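Local structure of ribosome-inactivating protein 3 (Zea mays, 2PQI) at residues Pro43-Val48 with Ala67-Asn72; Leu164-Val169 with Ala229-Leu234. The protein belongs to the ribosome-inactivating proteins, a protein family found in many plants, whose fold combines a mixed beta sheet with a largely helical remainder. All blocks are in the same frame, centred on the assembly; numbering follows the deposited sequence.

Contact 1. Residues Pro43-Val48 with Ala67-Asn72; sequences PPEKKV and AIRMDN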
ATOM      1  N   PRO A  43       8.653   9.571  -7.074  1.00 25.93           N
ATOM      2  CA  PRO A  43      10.072   9.523  -7.456  1.00 23.08           C
ATOM      3  C   PRO A  43      10.271   8.388  -8.447  1.00 23.12           C
ATOM      4  O   PRO A  43       9.590   7.368  -8.364  1.00 23.88           O
ATOM      5  CB  PRO A  43      10.769   9.266  -6.130  1.00 23.58           C
ATOM      6  CG  PRO A  43       9.894  10.011  -5.164  1.00 29.93           C
ATOM      7  CD  PRO A  43       8.503   9.643  -5.609  1.00 24.03           C
ATOM      8  N   PRO A  44      11.183   8.549  -9.416  1.00 23.13           N
ATOM      9  CA  PRO A  44      11.387   7.463 -10.387  1.00 23.13           C
ATOM     10  C   PRO A  44      12.033   6.219  -9.763  1.00 26.19           C
ATOM     11  O   PRO A  44      12.858   6.309  -8.840  1.00 28.73           O
ATOM     12  CB  PRO A  44      12.249   8.112 -11.460  1.00 23.92           C
ATOM     13  CG  PRO A  44      13.072   9.113 -10.668  1.00 29.48           C
ATOM     14  CD  PRO A  44      12.073   9.692  -9.683  1.00 25.15           C
ATOM     15  N   GLU A  45      11.650   5.056 -10.271  1.00 24.58           N
ATOM     16  CA  GLU A  45      12.151   3.811  -9.740  1.00 26.67           C
ATOM     17  C   GLU A  45      13.647   3.652  -9.856  1.00 29.11           C
ATOM     18  O   GLU A  45      14.281   4.174 -10.759  1.00 30.42           O
ATOM     19  CB  GLU A  45      11.467   2.621 -10.414  1.00 23.83           C
ATOM     20  CG  GLU A  45      11.628   1.319  -9.635  1.00 32.17           C
ATOM     21  CD  GLU A  45      10.818   0.171 -10.210  1.00 37.11           C
ATOM     22  OE1 GLU A  45      10.680  -0.858  -9.522  1.00 38.38           O
ATOM     23  OE2 GLU A  45      10.322   0.291 -11.348  1.00 41.52           O
ATOM     24  N   LYS A  46      14.194   2.915  -8.905  1.00 34.51           N
ATOM     25  CA  LYS A  46      15.611   2.603  -8.846  1.00 35.05           C
ATOM     26  C   LYS A  46      15.770   1.156  -8.382  1.00 35.17           C
ATOM     27  O   LYS A  46      14.898   0.599  -7.705  1.00 32.62           O
ATOM     28  CB  LYS A  46      16.327   3.515  -7.856  1.00 39.87           C
ATOM     29  CG  LYS A  46      16.635   4.895  -8.368  1.00 40.96           C
ATOM     30  CD  LYS A  46      17.492   5.627  -7.355  1.00 46.47           C
ATOM     31  CE  LYS A  46      18.010   6.931  -7.916  1.00 49.07           C
ATOM     32  NZ  LYS A  46      18.514   7.781  -6.819  1.00 51.46           N
ATOM     33  N   LYS A  47      16.881   0.542  -8.764  1.00 37.71           N
ATOM     34  CA  LYS A  47      17.161  -0.820  -8.352  1.00 38.81           C
ATOM     35  C   LYS A  47      17.188  -0.772  -6.817  1.00 38.58           C
ATOM     36  O   LYS A  47      16.518  -1.549  -6.134  1.00 37.74           O
ATOM     37  CB  LYS A  47      18.517  -1.231  -8.903  1.00 39.70           C
ATOM     38  CG  LYS A  47      18.517  -2.548  -9.639  1.00 48.05           C
ATOM     39  CD  LYS A  47      19.393  -2.481 -10.905  1.00 56.46           C
ATOM     40  CE  LYS A  47      18.634  -1.889 -12.103  1.00 55.44           C
ATOM     41  NZ  LYS A  47      19.461  -1.838 -13.349  1.00 57.78           N
ATOM     42  N   VAL A  48      17.959   0.177  -6.296  1.00 34.78           N
ATOM     43  CA  VAL A  48      18.110   0.382  -4.870  1.00 32.69           C
ATOM     44  C   VAL A  48      17.387   1.682  -4.560  1.00 35.16           C
ATOM     45  O   VAL A  48      17.862   2.753  -4.919  1.00 40.88           O
ATOM     46  CB  VAL A  48      19.611   0.531  -4.483  1.00 30.03           C
ATOM     47  CG1 VAL A  48      19.736   0.961  -3.032  1.00 28.02           C
ATOM     48  CG2 VAL A  48      20.347  -0.788  -4.701  1.00 22.56           C
ATOM     49  N   ALA A  67       8.045  -0.485   6.290  1.00 25.44           N
ATOM     50  CA  ALA A  67       9.127   0.067   5.487  1.00 23.22           C
ATOM     51  C   ALA A  67       8.732   0.138   4.016  1.00 20.32           C
ATOM     52  O   ALA A  67       8.976  -0.793   3.248  1.00 18.75           O
ATOM     53  CB  ALA A  67      10.392  -0.761   5.659  1.00 24.07           C
ATOM     54  N   ILE A  68       8.120   1.253   3.634  1.00 18.00           N
ATOM     55  CA  ILE A  68       7.516   1.403   2.317  1.00 14.86           C
ATOM     56  C   ILE A  68       8.447   2.212   1.418  1.00 18.38           C
ATOM     57  O   ILE A  68       8.930   3.284   1.801  1.00 17.75           O
ATOM     58  CB  ILE A  68       6.129   2.117   2.448  1.00 18.29           C
ATOM     59  CG1 ILE A  68       5.184   1.251   3.290  1.00 19.70           C
ATOM     60  CG2 ILE A  68       5.502   2.383   1.085  1.00 12.24           C
ATOM     61  CD1 ILE A  68       3.963   1.991   3.793  1.00 13.95           C
ATOM     62  N   ARG A  69       8.736   1.677   0.237  1.00 16.26           N
ATOM     63  CA  ARG A  69       9.570   2.398  -0.718  1.00 20.45           C
ATOM     64  C   ARG A  69       8.678   3.363  -1.513  1.00 22.28           C
ATOM     65  O   ARG A  69       7.734   2.964  -2.204  1.00 24.10           O
ATOM     66  CB  ARG A  69      10.291   1.426  -1.658  1.00 19.97           C
ATOM     67  CG  ARG A  69       9.419   0.380  -2.288  1.00 14.96           C
ATOM     68  CD  ARG A  69      10.275  -0.538  -3.121  1.00 24.50           C
ATOM     69  NE  ARG A  69      10.953   0.158  -4.220  1.00 28.50           N
ATOM     70  CZ  ARG A  69      11.863  -0.406  -5.018  1.00 30.69           C
ATOM     71  NH1 ARG A  69      12.208  -1.677  -4.843  1.00 29.60           N
ATOM     72  NH2 ARG A  69      12.432   0.297  -5.990  1.00 24.98           N
ATOM     73  N   MET A  70       8.992   4.650  -1.406  1.00 26.33           N
ATOM     74  CA  MET A  70       8.123   5.697  -1.930  1.00 28.84           C
ATOM     75  C   MET A  70       7.910   5.536  -3.432  1.00 31.28           C
ATOM     76  O   MET A  70       6.808   5.742  -3.939  1.00 37.06           O
ATOM     77  CB  MET A  70       8.704   7.078  -1.627  1.00 29.80           C
ATOM     78  CG  MET A  70       7.894   7.885  -0.624  1.00 36.29           C
ATOM     79  SD  MET A  70       8.858   9.192   0.158  1.00 41.56           S
ATOM     80  CE  MET A  70       8.376  10.606  -0.829  1.00 43.93           C
ATOM     81  N   ASP A  71       8.973   5.163  -4.138  1.00 33.77           N
ATOM     82  CA  ASP A  71       9.040   5.353  -5.582  1.00 34.20           C
ATOM     83  C   ASP A  71       8.057   4.441  -6.309  1.00 31.84           C
ATOM     84  O   ASP A  71       7.768   4.639  -7.489  1.00 32.97           O
ATOM     85  CB  ASP A  71      10.462   5.105  -6.090  1.00 31.73           C
ATOM     86  CG  ASP A  71      10.893   3.660  -5.932  1.00 29.90           C
ATOM     87  OD1 ASP A  71      10.252   2.929  -5.148  1.00 29.17           O
ATOM     88  OD2 ASP A  71      11.873   3.255  -6.593  1.00 25.85           O
ATOM     89  N   ASN A  72       7.530   3.450  -5.592  1.00 29.30           N
ATOM     90  CA  ASN A  72       6.378   2.678  -6.061  1.00 32.73           C
ATOM     91  C   ASN A  72       5.447   2.224  -4.932  1.00 30.01           C
ATOM     92  O   ASN A  72       4.776   1.196  -5.040  1.00 27.03           O
ATOM     93  CB  ASN A  72       6.839   1.472  -6.880  1.00 36.52           C
ATOM     94  CG  ASN A  72       8.007   0.747  -6.243  1.00 38.97           C
ATOM     95  OD1 ASN A  72       7.978   0.422  -5.055  1.00 37.29           O
ATOM     96  ND2 ASN A  72       9.044   0.487  -7.031  1.00 32.85           N
TER
HETATM   97  O   HOH W   1       7.670   6.212  -9.371  1.00 17.41           O
HETATM   98  O   HOH W   2      14.463  -3.056  -6.590  1.00 40.05           O
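The carboxylate of D71 faces the backbone of E45 and K46, and its OD2 accepts the amide of K46 nearly along the C-O bond direction, with K46 N to D71 OD2 at 3.3 Å. The same oxygen also takes an N-H from R69, R69 NH2 to D71 OD2 at 3.1 Å. That arginine grips the aspartate side-on, its second bond running from R69 NE to D71 OD1 at 3.0 Å. Both oxygens use their syn lone pairs and lie almost in the guanidinium plane, so the pair is held flat. D71 reaches this position with CG set between the backbone N and the carbonyl carbon (chi1 66°), while R69 bends at chi3 to swing its head alongside. R69 closes strand 63-69 of the six-stranded mixed sheet and D71 lies in the short 3-10 segment that follows; 43-48 is the irregular approach to neighbouring strand 52-58. Arginine suits the strand end because its other N-H groups can still reach the loop: NH2 meets K46 O at the guanidinium edge in a weak 3.0 Å bond, and NH1 reaches K47 O through a water. E45, extended from a CG anti to its amide nitrogen, brings OE1 to 4.1 Å from R69 NH2, probably an attraction of charges, with no N-H aimed at it. The same OE1 lies 3.3 Å from N72 ND2, while OE2 makes a long, weak ion pair with K236. K46 turns its ammonium elsewhere, to a salt bridge with E50. P43, rigid and compact, sets CB against the CB of D71.

Contact 2. Residues Leu164-Val169 with Ala229-Leu234; sequences LRFNTV and ARIVAL
N167 lays its side-chain amide against A233, N167 ND2 coming to 3.2 Å from A233 CA, an approach that the small methyl of A233 suits. With CG beside its own backbone N (chi1 -62°), N167 also turns ND2 to R230 O in a weak bond, while OD1 is taken by R171. I231 and T168 run side by side, their CG2 methyls 3.6 Å apart. That same methyl of I231 meets the F166 ring at its edge, 3.8 Å from CD2. V232 CG1 approaches the ring obliquely, 3.4 Å from F166 CE2, and W196 adds an edge-to-face contact. F166 and V232 are joined by a single beta bridge, where helix 149-165 gives way to helix 167-175 and helix 225-231 ends. I231 O accepts the first amides of helix 167-175: N167 N at a distance so short that its exact length is doubtful, and T168 N weakly. R165 O accepts A233 N and L234 N, both from one face of its plane. Carbonyls at two helix C-termini are thus satisfied across the contact, and the C-terminal end of helix 225-231, set against the N-terminal end of helix 167-175, would probably be a favourable pairing of helix dipoles.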
ATOM      1  N   LEU A 164      -3.002   4.742   0.123  1.00 22.75           N
ATOM      2  CA  LEU A 164      -2.215   5.913  -0.247  1.00 22.96           C
ATOM      3  C   LEU A 164      -2.259   6.156  -1.756  1.00 17.27           C
ATOM      4  O   LEU A 164      -2.253   7.295  -2.202  1.00 15.48           O
ATOM      5  CB  LEU A 164      -0.758   5.738   0.180  1.00 24.98           C
ATOM      6  CG  LEU A 164      -0.456   5.699   1.677  1.00 22.80           C
ATOM      7  CD1 LEU A 164       0.981   5.251   1.913  1.00 18.77           C
ATOM      8  CD2 LEU A 164      -0.715   7.070   2.273  1.00 23.34           C
ATOM      9  N   ARG A 165      -2.306   5.082  -2.537  1.00 17.35           N
ATOM     10  CA  ARG A 165      -2.317   5.192  -3.999  1.00 21.73           C
ATOM     11  C   ARG A 165      -3.647   5.542  -4.663  1.00 23.88           C
ATOM     12  O   ARG A 165      -3.661   6.234  -5.678  1.00 26.25           O
ATOM     13  CB  ARG A 165      -1.864   3.883  -4.649  1.00 24.75           C
ATOM     14  CG  ARG A 165      -0.447   3.400  -4.397  1.00 25.53           C
ATOM     15  CD  ARG A 165      -0.415   1.939  -4.807  1.00 30.38           C
ATOM     16  NE  ARG A 165       0.922   1.366  -4.837  1.00 29.99           N
ATOM     17  CZ  ARG A 165       1.181   0.120  -5.221  1.00 26.34           C
ATOM     18  NH1 ARG A 165       0.185  -0.680  -5.604  1.00 23.45           N
ATOM     19  NH2 ARG A 165       2.437  -0.319  -5.234  1.00 22.51           N
ATOM     20  N   PHE A 166      -4.755   5.032  -4.127  1.00 25.04           N
ATOM     21  CA  PHE A 166      -6.062   5.247  -4.742  1.00 22.60           C
ATOM     22  C   PHE A 166      -7.065   5.989  -3.883  1.00 27.03           C
ATOM     23  O   PHE A 166      -7.217   5.700  -2.695  1.00 26.78           O
ATOM     24  CB  PHE A 166      -6.728   3.911  -5.125  1.00 24.76           C
ATOM     25  CG  PHE A 166      -5.941   3.050  -6.092  1.00 21.04           C
ATOM     26  CD1 PHE A 166      -4.954   2.173  -5.634  1.00 20.28           C
ATOM     27  CD2 PHE A 166      -6.237   3.071  -7.454  1.00 21.82           C
ATOM     28  CE1 PHE A 166      -4.273   1.322  -6.524  1.00 21.52           C
ATOM     29  CE2 PHE A 166      -5.568   2.234  -8.355  1.00 22.72           C
ATOM     30  CZ  PHE A 166      -4.582   1.355  -7.887  1.00 26.02           C
ATOM     31  N   ASN A 167      -7.749   6.959  -4.480  1.00 26.89           N
ATOM     32  CA  ASN A 167      -8.840   7.651  -3.800  1.00 27.95           C
ATOM     33  C   ASN A 167     -10.068   6.759  -3.665  1.00 31.48           C
ATOM     34  O   ASN A 167     -10.902   6.958  -2.780  1.00 32.83           O
ATOM     35  CB  ASN A 167      -9.202   8.939  -4.542  1.00 24.50           C
ATOM     36  CG  ASN A 167      -8.054   9.927  -4.590  1.00 26.15           C
ATOM     37  OD1 ASN A 167      -7.636  10.461  -3.563  1.00 23.67           O
ATOM     38  ND2 ASN A 167      -7.537  10.176  -5.788  1.00 15.89           N
ATOM     39  N   THR A 168     -10.169   5.777  -4.552  1.00 28.68           N
ATOM     40  CA  THR A 168     -11.173   4.725  -4.442  1.00 31.94           C
ATOM     41  C   THR A 168     -11.016   3.873  -3.181  1.00 30.97           C
ATOM     42  O   THR A 168     -11.977   3.664  -2.448  1.00 30.42           O
ATOM     43  CB  THR A 168     -11.151   3.794  -5.692  1.00 35.88           C
ATOM     44  OG1 THR A 168     -12.153   2.781  -5.559  1.00 47.84           O
ATOM     45  CG2 THR A 168      -9.814   3.124  -5.843  1.00 36.55           C
ATOM     46  N   VAL A 169      -9.808   3.378  -2.936  1.00 28.67           N
ATOM     47  CA  VAL A 169      -9.534   2.554  -1.766  1.00 26.88           C
ATOM     48  C   VAL A 169      -9.638   3.331  -0.458  1.00 30.42           C
ATOM     49  O   VAL A 169     -10.266   2.874   0.500  1.00 30.36           O
ATOM     50  CB  VAL A 169      -8.110   1.956  -1.818  1.00 23.48           C
ATOM     51  CG1 VAL A 169      -7.809   1.219  -0.527  1.00 26.81           C
ATOM     52  CG2 VAL A 169      -7.965   1.037  -2.979  1.00 20.47           C
ATOM     53  N   ALA A 229      -8.244  10.304 -12.970  1.00 37.49           N
ATOM     54  CA  ALA A 229      -7.773  11.300 -12.023  1.00 39.35           C
ATOM     55  C   ALA A 229      -8.482  11.219 -10.680  1.00 39.48           C
ATOM     56  O   ALA A 229      -7.898  11.564  -9.651  1.00 40.74           O
ATOM     57  CB  ALA A 229      -7.912  12.695 -12.611  1.00 42.05           C
ATOM     58  N   ARG A 230      -9.731  10.760 -10.666  1.00 39.40           N
ATOM     59  CA  ARG A 230     -10.430  10.662  -9.387  1.00 41.05           C
ATOM     60  C   ARG A 230     -10.193   9.322  -8.689  1.00 38.55           C
ATOM     61  O   ARG A 230     -10.384   9.221  -7.478  1.00 41.42           O
ATOM     62  CB  ARG A 230     -11.934  10.878  -9.553  1.00 41.87           C
ATOM     63  CG  ARG A 230     -12.629   9.720 -10.196  1.00 54.06           C
ATOM     64  CD  ARG A 230     -14.008   9.506  -9.615  1.00 61.80           C
ATOM     65  NE  ARG A 230     -14.495   8.185  -9.992  1.00 67.67           N
ATOM     66  CZ  ARG A 230     -15.201   7.392  -9.198  1.00 72.23           C
ATOM     67  NH1 ARG A 230     -15.518   7.782  -7.969  1.00 72.88           N
ATOM     68  NH2 ARG A 230     -15.567   6.192  -9.629  1.00 76.80           N
ATOM     69  N   ILE A 231      -9.786   8.295  -9.435  1.00 30.73           N
ATOM     70  CA  ILE A 231      -9.523   6.993  -8.818  1.00 25.54           C
ATOM     71  C   ILE A 231      -8.128   6.946  -8.191  1.00 23.82           C
ATOM     72  O   ILE A 231      -7.992   6.709  -6.992  1.00 21.47           O
ATOM     73  CB  ILE A 231      -9.669   5.823  -9.837  1.00 26.10           C
ATOM     74  CG1 ILE A 231     -11.113   5.773 -10.348  1.00 24.74           C
ATOM     75  CG2 ILE A 231      -9.276   4.468  -9.169  1.00 17.23           C
ATOM     76  CD1 ILE A 231     -11.325   4.893 -11.578  1.00 30.27           C
ATOM     77  N   VAL A 232      -7.094   7.191  -8.992  1.00 21.63           N
ATOM     78  CA  VAL A 232      -5.729   7.154  -8.475  1.00 18.73           C
ATOM     79  C   VAL A 232      -5.282   8.499  -7.915  1.00 20.88           C
ATOM     80  O   VAL A 232      -5.359   9.533  -8.595  1.00 19.49           O
ATOM     81  CB  VAL A 232      -4.716   6.701  -9.556  1.00 17.11           C
ATOM     82  CG1 VAL A 232      -4.886   5.228  -9.857  1.00 12.28           C
ATOM     83  CG2 VAL A 232      -4.930   7.483 -10.816  1.00 22.80           C
ATOM     84  N   ALA A 233      -4.829   8.485  -6.664  1.00 16.87           N
ATOM     85  CA  ALA A 233      -4.358   9.703  -6.014  1.00 19.51           C
ATOM     86  C   ALA A 233      -2.915  10.030  -6.412  1.00 19.08           C
ATOM     87  O   ALA A 233      -2.590  11.175  -6.688  1.00 23.58           O
ATOM     88  CB  ALA A 233      -4.459   9.557  -4.477  1.00 17.47           C
ATOM     89  N   LEU A 234      -2.055   9.016  -6.430  1.00 20.49           N
ATOM     90  CA  LEU A 234      -0.653   9.206  -6.763  1.00 21.48           C
ATOM     91  C   LEU A 234      -0.213   8.271  -7.880  1.00 26.32           C
ATOM     92  O   LEU A 234      -0.441   7.050  -7.824  1.00 27.21           O
ATOM     93  CB  LEU A 234       0.196   8.975  -5.519  1.00 20.53           C
ATOM     94  CG  LEU A 234      -0.105   9.951  -4.377  1.00 25.27           C
ATOM     95  CD1 LEU A 234       0.445   9.399  -3.056  1.00 18.72           C
ATOM     96  CD2 LEU A 234       0.474  11.320  -4.724  1.00 19.51           C
TER

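Contact 1 lies toward the surface, where a loop packs on the end of the inner strand 63-69; contact 2 is more buried and joins only helix ends and the segments that follow them. They share no element, and their centres are about 18 Å apart. Yet they touch: N72 O of contact 1 lies 2.8 Å from R165 NH2 of contact 2, a probable hydrogen bond linking the turn after the strand to helix 149-165. The chemistry follows the setting. Charged side chains and water dominate the more exposed 43-48 with 67-72, whereas backbone bonds and apolar side chains dominate 164-169 with 229-234.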